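Local atomic coordinates of galectin 2 (Gallus gallus, PDB entry 2YMZ), a protein that probably binds carbohydrates as a lectin of the galectin family, acting as a dimer of two identical subunits. Residues T16-F30 against L116-E130. Sequence-based numbering, arbitrary orientation.
Sequences TMKIKGHISEDAESF and LNILGGFKVTSFKVE. With SO4 (sulfate ion), chain I.
With CG anti to the backbone N (chi1 -173°), Phe122 lays its ring beside Gly21 and Ile19 of strand 16-23, while in Phe30 a chi1 of 64° sets CG between N and the carbonyl carbon and turns the ring toward Phe122. The rings form an offset stack, centroids 4.7 Å apart and planes at 29°, with Phe122 CD2 over the centre of the Phe30 ring. Gly21 C lies over one face of the Phe122 ring and Gly21 N comes 3.3 Å from Phe122 CZ; glycine suits the place, as a beta carbon would run into Phe122 CE1 and Lys123 O. Ile19 turns CG2 to Phe122 CE1, and its branched tip meets that of Ile118 from the facing sheet. Farther along, Met17 brings its flexible thioether to the edge of the Phe127 ring, a Met-aromatic contact with SD 3.9 Å from Phe127 CE1.

Antiparallel backbone bonds run from Thr16 to Ser24, the register shifting by one residue at a classic beta bulge where Lys20 O accepts from both Thr125 N (2.9 Å) and Ser126 N (3.2 Å). On the sheet face away from Met17, Ile19 and Phe127 stand Lys18, Lys20 and Lys128, whose long polar chains suit solvent; a water bridges Lys18 NZ to Glu130 OE2. Gly121, centre of an inverse gamma turn between strands 116-120 and 122-129, holds the 24-29 loop: its N bonds Ser29 O and its O accepts from Ser24 N (3.1 Å). A beta carbon there would strike Ala27 CB.

Ser126 to Lys128 also pair with a strand of the second subunit, continuing the sheet across the dimer. Two antiparallel sheets enclosing an apolar interior make the beta sandwich of the galectin fold.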
ATOM      1  N   THR A  16       4.703  -4.834 -13.527  1.00 21.91           N
ATOM      2  CA  THR A  16       3.250  -5.127 -13.571  1.00 23.68           C
ATOM      3  C   THR A  16       2.823  -4.753 -12.157  1.00 21.40           C
ATOM      4  O   THR A  16       3.562  -5.006 -11.199  1.00 21.29           O
ATOM      5  CB  THR A  16       2.967  -6.617 -13.751  1.00 27.39           C
ATOM      6  OG1 THR A  16       3.436  -7.012 -15.031  1.00 30.56           O
ATOM      7  CG2 THR A  16       1.462  -6.905 -13.797  1.00 28.58           C
ATOM      8  N   MET A  17       1.663  -4.103 -12.017  1.00 18.45           N
ATOM      9  CA  MET A  17       1.115  -3.784 -10.697  1.00 18.45           C
ATOM     10  C   MET A  17      -0.352  -4.225 -10.706  1.00 20.28           C
ATOM     11  O   MET A  17      -1.078  -4.020 -11.712  1.00 20.73           O
ATOM     12  CB  MET A  17       1.189  -2.278 -10.518  1.00 20.39           C
ATOM     13  CG  MET A  17       0.709  -1.779  -9.180  1.00 23.65           C
ATOM     14  SD  MET A  17       0.956   0.053  -9.172  1.00 25.96           S
ATOM     15  CE  MET A  17       2.753   0.205  -9.032  1.00 28.51           C
ATOM     16  N   LYS A  18      -0.757  -4.924  -9.636  1.00 18.78           N
ATOM     17  CA  LYS A  18      -2.110  -5.493  -9.530  1.00 18.79           C
ATOM     18  C   LYS A  18      -2.729  -4.797  -8.335  1.00 20.37           C
ATOM     19  O   LYS A  18      -2.178  -4.826  -7.208  1.00 18.66           O
ATOM     20  CB  LYS A  18      -2.014  -7.032  -9.363  1.00 19.66           C
ATOM     21  CG  LYS A  18      -1.411  -7.618 -10.656  1.00 29.46           C
ATOM     22  CD  LYS A  18      -1.037  -9.108 -10.518  1.00 34.96           C
ATOM     23  CE  LYS A  18       0.100  -9.468 -11.490  1.00 39.66           C
ATOM     24  NZ  LYS A  18       0.556 -10.868 -11.272  1.00 44.24           N
ATOM     25  N   ILE A  19      -3.854  -4.094  -8.579  1.00 16.28           N
ATOM     26  CA  ILE A  19      -4.500  -3.340  -7.530  1.00 18.29           C
ATOM     27  C   ILE A  19      -5.927  -3.876  -7.451  1.00 18.66           C
ATOM     28  O   ILE A  19      -6.668  -3.748  -8.416  1.00 19.05           O
ATOM     29  CB  ILE A  19      -4.531  -1.846  -7.905  1.00 23.11           C
ATOM     30  CG1 ILE A  19      -3.102  -1.276  -7.809  1.00 22.15           C
ATOM     31  CG2 ILE A  19      -5.410  -1.043  -6.904  1.00 21.97           C
ATOM     32  CD1 ILE A  19      -2.894   0.074  -8.484  1.00 25.67           C
ATOM     33  N   LYS A  20      -6.332  -4.397  -6.322  1.00 18.42           N
ATOM     34  CA  LYS A  20      -7.726  -4.815  -6.161  1.00 18.95           C
ATOM     35  C   LYS A  20      -8.288  -4.039  -5.079  1.00 17.07           C
ATOM     36  O   LYS A  20      -7.622  -3.746  -4.078  1.00 15.69           O
ATOM     37  CB  LYS A  20      -7.907  -6.274  -5.696  1.00 22.86           C
ATOM     38  CG  LYS A  20      -7.448  -7.329  -6.633  1.00 31.46           C
ATOM     39  CD  LYS A  20      -7.814  -8.688  -5.968  1.00 31.54           C
ATOM     40  CE  LYS A  20      -9.210  -9.119  -6.340  1.00 32.89           C
ATOM     41  NZ  LYS A  20      -9.363 -10.607  -6.041  1.00 29.18           N
ATOM     42  N   GLY A  21      -9.578  -3.696  -5.179  1.00 15.33           N
ATOM     43  CA  GLY A  21     -10.137  -2.970  -4.073  1.00 16.28           C
ATOM     44  C   GLY A  21     -11.611  -2.744  -4.243  1.00 16.97           C
ATOM     45  O   GLY A  21     -12.202  -3.197  -5.261  1.00 20.10           O
ATOM     46  N   HIS A  22     -12.191  -2.169  -3.203  1.00 16.87           N
ATOM     47  CA  HIS A  22     -13.644  -1.942  -3.145  1.00 17.14           C
ATOM     48  C   HIS A  22     -14.024  -0.494  -3.566  1.00 16.92           C
ATOM     49  O   HIS A  22     -13.556   0.468  -2.972  1.00 18.44           O
ATOM     50  CB  HIS A  22     -14.091  -2.198  -1.717  1.00 19.23           C
ATOM     51  CG  HIS A  22     -15.579  -2.060  -1.562  1.00 26.74           C
ATOM     52  ND1 HIS A  22     -16.474  -3.021  -1.979  1.00 31.72           N
ATOM     53  CD2 HIS A  22     -16.318  -1.030  -1.099  1.00 26.83           C
ATOM     54  CE1 HIS A  22     -17.711  -2.586  -1.758  1.00 27.22           C
ATOM     55  NE2 HIS A  22     -17.642  -1.383  -1.234  1.00 31.00           N
ATOM     56  N   ILE A  23     -14.939  -0.375  -4.531  1.00 16.48           N
ATOM     57  CA  ILE A  23     -15.420   0.967  -4.949  1.00 17.26           C
ATOM     58  C   ILE A  23     -16.591   1.267  -4.029  1.00 19.95           C
ATOM     59  O   ILE A  23     -17.467   0.463  -3.920  1.00 19.05           O
ATOM     60  CB  ILE A  23     -15.877   0.926  -6.409  1.00 18.45           C
ATOM     61  CG1 ILE A  23     -14.634   0.626  -7.323  1.00 16.70           C
ATOM     62  CG2 ILE A  23     -16.489   2.285  -6.846  1.00 16.75           C
ATOM     63  CD1 ILE A  23     -14.975   0.283  -8.774  1.00 19.96           C
ATOM     64  N   SER A  24     -16.569   2.436  -3.401  1.00 23.02           N
ATOM     65  CA  SER A  24     -17.581   2.857  -2.422  1.00 24.86           C
ATOM     66  C   SER A  24     -18.958   2.852  -3.126  1.00 25.05           C
ATOM     67  O   SER A  24     -19.096   3.155  -4.329  1.00 21.96           O
ATOM     68  CB  SER A  24     -17.256   4.275  -1.881  1.00 30.09           C
ATOM     69  OG  SER A  24     -15.919   4.361  -1.325  1.00 35.48           O
ATOM     70  N   GLU A  25     -19.999   2.530  -2.348  1.00 26.55           N
ATOM     71  CA  GLU A  25     -21.362   2.508  -2.869  1.00 27.76           C
ATOM     72  C   GLU A  25     -21.754   3.921  -3.342  1.00 26.97           C
ATOM     73  O   GLU A  25     -22.537   4.092  -4.296  1.00 28.29           O
ATOM     74  CB  GLU A  25     -22.324   2.004  -1.738  1.00 35.62           C
ATOM     75  CG  GLU A  25     -23.700   1.618  -2.246  1.00 49.77           C
ATOM     76  CD  GLU A  25     -23.691   0.378  -3.144  1.00 57.96           C
ATOM     77  OE1 GLU A  25     -23.313  -0.723  -2.662  1.00 64.10           O
ATOM     78  OE2 GLU A  25     -24.078   0.498  -4.335  1.00 62.92           O
ATOM     79  N   ASP A  26     -21.161   4.909  -2.684  1.00 25.68           N
ATOM     80  CA  ASP A  26     -21.399   6.326  -2.973  1.00 31.42           C
ATOM     81  C   ASP A  26     -20.292   6.988  -3.796  1.00 27.72           C
ATOM     82  O   ASP A  26     -20.323   8.188  -3.964  1.00 25.16           O
ATOM     83  CB  ASP A  26     -21.505   7.109  -1.666  1.00 36.72           C
ATOM     84  CG  ASP A  26     -22.721   6.718  -0.882  1.00 52.48           C
ATOM     85  OD1 ASP A  26     -23.774   6.445  -1.515  1.00 55.23           O
ATOM     86  OD2 ASP A  26     -22.627   6.623   0.356  1.00 59.71           O
ATOM     87  N   ALA A  27     -19.350   6.204  -4.350  1.00 24.76           N
ATOM     88  CA  ALA A  27     -18.269   6.801  -5.120  1.00 25.19           C
ATOM     89  C   ALA A  27     -18.769   7.649  -6.224  1.00 24.47           C
ATOM     90  O   ALA A  27     -19.656   7.205  -6.950  1.00 25.13           O
ATOM     91  CB  ALA A  27     -17.350   5.718  -5.747  1.00 23.39           C
ATOM     92  N   GLU A  28     -18.108   8.802  -6.483  1.00 19.33           N
ATOM     93  CA  GLU A  28     -18.305   9.426  -7.768  1.00 21.25           C
ATOM     94  C   GLU A  28     -17.082   9.215  -8.630  1.00 17.23           C
ATOM     95  O   GLU A  28     -17.192   9.374  -9.781  1.00 17.07           O
ATOM     96  CB  GLU A  28     -18.549  10.952  -7.721  1.00 26.24           C
ATOM     97  CG  GLU A  28     -20.006  11.247  -7.278  1.00 33.35           C
ATOM     98  CD  GLU A  28     -20.447  12.704  -7.454  1.00 39.07           C
ATOM     99  OE1 GLU A  28     -19.750  13.557  -8.110  1.00 34.06           O
ATOM    100  OE2 GLU A  28     -21.552  13.001  -6.920  1.00 41.78           O
ATOM    101  N   SER A  29     -15.903   8.954  -8.021  1.00 18.38           N
ATOM    102  CA  SER A  29     -14.740   8.680  -8.873  1.00 16.48           C
ATOM    103  C   SER A  29     -13.621   8.117  -7.981  1.00 17.27           C
ATOM    104  O   SER A  29     -13.755   8.121  -6.771  1.00 18.16           O
ATOM    105  CB  SER A  29     -14.235   9.988  -9.522  1.00 20.44           C
ATOM    106  OG  SER A  29     -13.594  10.774  -8.576  1.00 24.28           O
ATOM    107  N   PHE A  30     -12.547   7.587  -8.589  1.00 17.12           N
ATOM    108  CA  PHE A  30     -11.386   7.254  -7.769  1.00 18.00           C
ATOM    109  C   PHE A  30     -10.196   7.455  -8.731  1.00 16.21           C
ATOM    110  O   PHE A  30     -10.378   7.591  -9.938  1.00 15.96           O
ATOM    111  CB  PHE A  30     -11.465   5.821  -7.183  1.00 18.15           C
ATOM    112  CG  PHE A  30     -11.461   4.718  -8.227  1.00 17.29           C
ATOM    113  CD1 PHE A  30     -10.243   4.105  -8.644  1.00 20.12           C
ATOM    114  CD2 PHE A  30     -12.684   4.212  -8.691  1.00 20.88           C
ATOM    115  CE1 PHE A  30     -10.287   3.014  -9.504  1.00 22.64           C
ATOM    116  CE2 PHE A  30     -12.710   3.187  -9.591  1.00 19.97           C
ATOM    117  CZ  PHE A  30     -11.507   2.580 -10.018  1.00 21.21           C
ATOM    118  N   LEU A 116       3.332   6.122  -5.754  1.00 18.12           N
ATOM    119  CA  LEU A 116       1.939   5.757  -6.087  1.00 17.21           C
ATOM    120  C   LEU A 116       0.999   6.391  -5.041  1.00 18.01           C
ATOM    121  O   LEU A 116       1.265   6.357  -3.851  1.00 19.04           O
ATOM    122  CB  LEU A 116       1.820   4.221  -5.940  1.00 19.86           C
ATOM    123  CG  LEU A 116       0.437   3.510  -5.884  1.00 21.05           C
ATOM    124  CD1 LEU A 116      -0.409   3.727  -7.138  1.00 22.95           C
ATOM    125  CD2 LEU A 116       0.661   1.998  -5.637  1.00 21.41           C
ATOM    126  N   ASN A 117      -0.178   6.879  -5.467  1.00 16.03           N
ATOM    127  CA  ASN A 117      -1.181   7.132  -4.467  1.00 16.67           C
ATOM    128  C   ASN A 117      -2.536   6.711  -5.098  1.00 16.45           C
ATOM    129  O   ASN A 117      -2.637   6.517  -6.333  1.00 17.50           O
ATOM    130  CB  ASN A 117      -1.147   8.573  -3.928  1.00 20.39           C
ATOM    131  CG  ASN A 117      -1.720   9.603  -4.864  1.00 23.99           C
ATOM    132  OD1 ASN A 117      -2.735   9.380  -5.517  1.00 26.13           O
ATOM    133  ND2 ASN A 117      -1.118  10.807  -4.858  1.00 24.46           N
ATOM    134  N   ILE A 118      -3.462   6.372  -4.209  1.00 17.63           N
ATOM    135  CA  ILE A 118      -4.793   6.013  -4.694  1.00 18.21           C
ATOM    136  C   ILE A 118      -5.703   6.941  -3.911  1.00 20.90           C
ATOM    137  O   ILE A 118      -5.545   7.046  -2.699  1.00 24.84           O
ATOM    138  CB  ILE A 118      -5.060   4.514  -4.452  1.00 18.03           C
ATOM    139  CG1 ILE A 118      -4.230   3.743  -5.464  1.00 20.08           C
ATOM    140  CG2 ILE A 118      -6.527   4.262  -4.934  1.00 19.76           C
ATOM    141  CD1 ILE A 118      -4.081   2.256  -5.288  1.00 24.11           C
ATOM    142  N   LEU A 119      -6.642   7.627  -4.588  1.00 21.29           N
ATOM    143  CA  LEU A 119      -7.474   8.657  -3.929  1.00 22.26           C
ATOM    144  C   LEU A 119      -8.943   8.377  -4.303  1.00 21.05           C
ATOM    145  O   LEU A 119      -9.210   7.726  -5.358  1.00 19.60           O
ATOM    146  CB  LEU A 119      -7.167  10.049  -4.505  1.00 25.49           C
ATOM    147  CG  LEU A 119      -5.707  10.588  -4.489  1.00 30.92           C
ATOM    148  CD1 LEU A 119      -5.602  12.055  -4.903  1.00 34.85           C
ATOM    149  CD2 LEU A 119      -5.171  10.418  -3.093  1.00 29.69           C
ATOM    150  N   GLY A 120      -9.861   8.848  -3.474  1.00 19.50           N
ATOM    151  CA  GLY A 120     -11.269   8.854  -3.923  1.00 18.78           C
ATOM    152  C   GLY A 120     -11.957   7.623  -3.373  1.00 20.19           C
ATOM    153  O   GLY A 120     -11.576   7.119  -2.356  1.00 21.00           O
ATOM    154  N   GLY A 121     -12.996   7.120  -4.049  1.00 21.23           N
ATOM    155  CA  GLY A 121     -13.869   6.120  -3.390  1.00 25.30           C
ATOM    156  C   GLY A 121     -13.405   4.723  -3.741  1.00 25.62           C
ATOM    157  O   GLY A 121     -14.114   3.989  -4.419  1.00 24.28           O
ATOM    158  N   PHE A 122     -12.173   4.374  -3.349  1.00 22.40           N
ATOM    159  CA  PHE A 122     -11.597   3.098  -3.659  1.00 19.91           C
ATOM    160  C   PHE A 122     -10.758   2.683  -2.438  1.00 22.31           C
ATOM    161  O   PHE A 122      -9.856   3.427  -2.047  1.00 25.85           O
ATOM    162  CB  PHE A 122     -10.743   3.179  -4.935  1.00 20.83           C
ATOM    163  CG  PHE A 122     -10.237   1.873  -5.417  1.00 22.25           C
ATOM    164  CD1 PHE A 122      -9.058   1.331  -4.917  1.00 21.97           C
ATOM    165  CD2 PHE A 122     -10.950   1.133  -6.387  1.00 21.58           C
ATOM    166  CE1 PHE A 122      -8.591   0.119  -5.360  1.00 23.46           C
ATOM    167  CE2 PHE A 122     -10.461  -0.085  -6.855  1.00 23.06           C
ATOM    168  CZ  PHE A 122      -9.295  -0.617  -6.347  1.00 25.02           C
ATOM    169  N   LYS A 123     -11.122   1.578  -1.790  1.00 19.23           N
ATOM    170  CA  LYS A 123     -10.398   1.084  -0.605  1.00 21.61           C
ATOM    171  C   LYS A 123      -9.570  -0.116  -1.084  1.00 18.86           C
ATOM    172  O   LYS A 123     -10.143  -1.126  -1.487  1.00 17.15           O
ATOM    173  CB  LYS A 123     -11.303   0.552   0.542  1.00 26.78           C
ATOM    174  CG  LYS A 123     -12.406   1.462   1.068  1.00 40.64           C
ATOM    175  CD  LYS A 123     -11.972   2.579   2.015  1.00 48.04           C
ATOM    176  CE  LYS A 123     -12.892   3.814   1.892  1.00 52.81           C
ATOM    177  NZ  LYS A 123     -14.081   3.721   2.774  1.00 54.64           N
ATOM    178  N   VAL A 124      -8.231  -0.025  -1.029  1.00 18.02           N
ATOM    179  CA  VAL A 124      -7.389  -1.103  -1.517  1.00 18.21           C
ATOM    180  C   VAL A 124      -7.513  -2.354  -0.631  1.00 18.42           C
ATOM    181  O   VAL A 124      -7.407  -2.289   0.598  1.00 21.41           O
ATOM    182  CB  VAL A 124      -5.885  -0.638  -1.589  1.00 20.60           C
ATOM    183  CG1 VAL A 124      -4.960  -1.804  -1.956  1.00 21.46           C
ATOM    184  CG2 VAL A 124      -5.780   0.507  -2.615  1.00 20.63           C
ATOM    185  N   THR A 125      -7.806  -3.491  -1.229  1.00 17.52           N
ATOM    186  CA  THR A 125      -7.736  -4.745  -0.481  1.00 18.44           C
ATOM    187  C   THR A 125      -6.561  -5.657  -0.837  1.00 17.92           C
ATOM    188  O   THR A 125      -6.162  -6.453  -0.010  1.00 17.21           O
ATOM    189  CB  THR A 125      -9.059  -5.564  -0.632  1.00 21.90           C
ATOM    190  OG1 THR A 125      -9.250  -5.811  -1.970  1.00 21.32           O
ATOM    191  CG2 THR A 125     -10.259  -4.767  -0.194  1.00 24.49           C
ATOM    192  N   SER A 126      -5.975  -5.528  -2.019  1.00 17.30           N
ATOM    193  CA  SER A 126      -4.770  -6.332  -2.359  1.00 18.74           C
ATOM    194  C   SER A 126      -3.914  -5.440  -3.274  1.00 19.36           C
ATOM    195  O   SER A 126      -4.461  -4.685  -4.097  1.00 19.74           O
ATOM    196  CB  SER A 126      -5.236  -7.577  -3.164  1.00 18.43           C
ATOM    197  OG  SER A 126      -4.190  -8.471  -3.452  1.00 30.69           O
ATOM    198  N   PHE A 127      -2.583  -5.527  -3.153  1.00 16.88           N
ATOM    199  CA  PHE A 127      -1.691  -4.751  -4.013  1.00 15.41           C
ATOM    200  C   PHE A 127      -0.502  -5.666  -4.275  1.00 16.00           C
ATOM    201  O   PHE A 127       0.003  -6.262  -3.339  1.00 17.87           O
ATOM    202  CB  PHE A 127      -1.248  -3.493  -3.265  1.00 17.13           C
ATOM    203  CG  PHE A 127      -0.061  -2.818  -3.872  1.00 18.59           C
ATOM    204  CD1 PHE A 127      -0.224  -1.960  -4.973  1.00 21.11           C
ATOM    205  CD2 PHE A 127       1.225  -3.037  -3.329  1.00 21.90           C
ATOM    206  CE1 PHE A 127       0.925  -1.349  -5.561  1.00 24.43           C
ATOM    207  CE2 PHE A 127       2.324  -2.439  -3.909  1.00 25.80           C
ATOM    208  CZ  PHE A 127       2.169  -1.576  -4.995  1.00 25.48           C
ATOM    209  N   LYS A 128      -0.050  -5.726  -5.524  1.00 14.78           N
ATOM    210  CA  LYS A 128       1.156  -6.517  -5.761  1.00 15.95           C
ATOM    211  C   LYS A 128       1.920  -5.804  -6.845  1.00 19.21           C
ATOM    212  O   LYS A 128       1.324  -5.310  -7.778  1.00 19.46           O
ATOM    213  CB  LYS A 128       0.746  -7.890  -6.258  1.00 17.86           C
ATOM    214  CG  LYS A 128       1.947  -8.823  -6.605  1.00 29.16           C
ATOM    215  CD  LYS A 128       1.429 -10.264  -6.751  1.00 33.85           C
ATOM    216  CE  LYS A 128       2.415 -11.201  -7.444  1.00 41.54           C
ATOM    217  NZ  LYS A 128       3.389 -11.761  -6.486  1.00 40.46           N
ATOM    218  N   VAL A 129       3.257  -5.732  -6.700  1.00 17.63           N
ATOM    219  CA  VAL A 129       4.060  -5.065  -7.743  1.00 18.34           C
ATOM    220  C   VAL A 129       5.286  -5.972  -8.019  1.00 20.15           C
ATOM    221  O   VAL A 129       5.853  -6.534  -7.069  1.00 20.39           O
ATOM    222  CB  VAL A 129       4.427  -3.618  -7.288  1.00 20.36           C
ATOM    223  CG1 VAL A 129       5.190  -3.536  -5.937  1.00 20.94           C
ATOM    224  CG2 VAL A 129       5.186  -2.836  -8.350  1.00 20.87           C
ATOM    225  N   GLU A 130       5.659  -6.060  -9.285  1.00 22.47           N
ATOM    226  CA  GLU A 130       6.884  -6.805  -9.666  1.00 26.88           C
ATOM    227  C   GLU A 130       7.478  -6.156 -10.870  1.00 33.47           C
ATOM    228  O   GLU A 130       6.872  -5.233 -11.424  1.00 28.06           O
ATOM    229  CB  GLU A 130       6.525  -8.254  -9.948  1.00 29.59           C
ATOM    230  CG  GLU A 130       5.533  -8.423 -11.068  1.00 32.37           C
ATOM    231  CD  GLU A 130       4.980  -9.848 -11.239  1.00 41.09           C
ATOM    232  OE1 GLU A 130       4.839 -10.624 -10.245  1.00 39.49           O
ATOM    233  OE2 GLU A 130       4.706 -10.206 -12.426  1.00 43.97           O
ATOM    234  OXT GLU A 130       8.587  -6.522 -11.269  1.00 29.87           O
TER
HETATM  235  S   SO4 I1132     -18.534   1.876   1.398  1.00 75.21           S
HETATM  236  O1  SO4 I1132     -18.870   1.298   2.719  1.00 73.81           O
HETATM  237  O2  SO4 I1132     -17.095   1.575   1.140  1.00 81.86           O
HETATM  238  O3  SO4 I1132     -18.710   3.350   1.410  1.00 74.51           O
HETATM  239  O4  SO4 I1132     -19.423   1.263   0.378  1.00 55.45           O
HETATM  240  O   HOH W   1       2.232  -7.628 -10.072  1.00 30.32           O
HETATM  241  O   HOH W   2       5.604  -8.445 -14.601  1.00 36.67           O
HETATM  242  O   HOH W   3      -3.389  -7.582  -5.961  1.00 27.77           O
HETATM  243  O   HOH W   4       2.477 -11.116 -13.252  1.00 46.10           O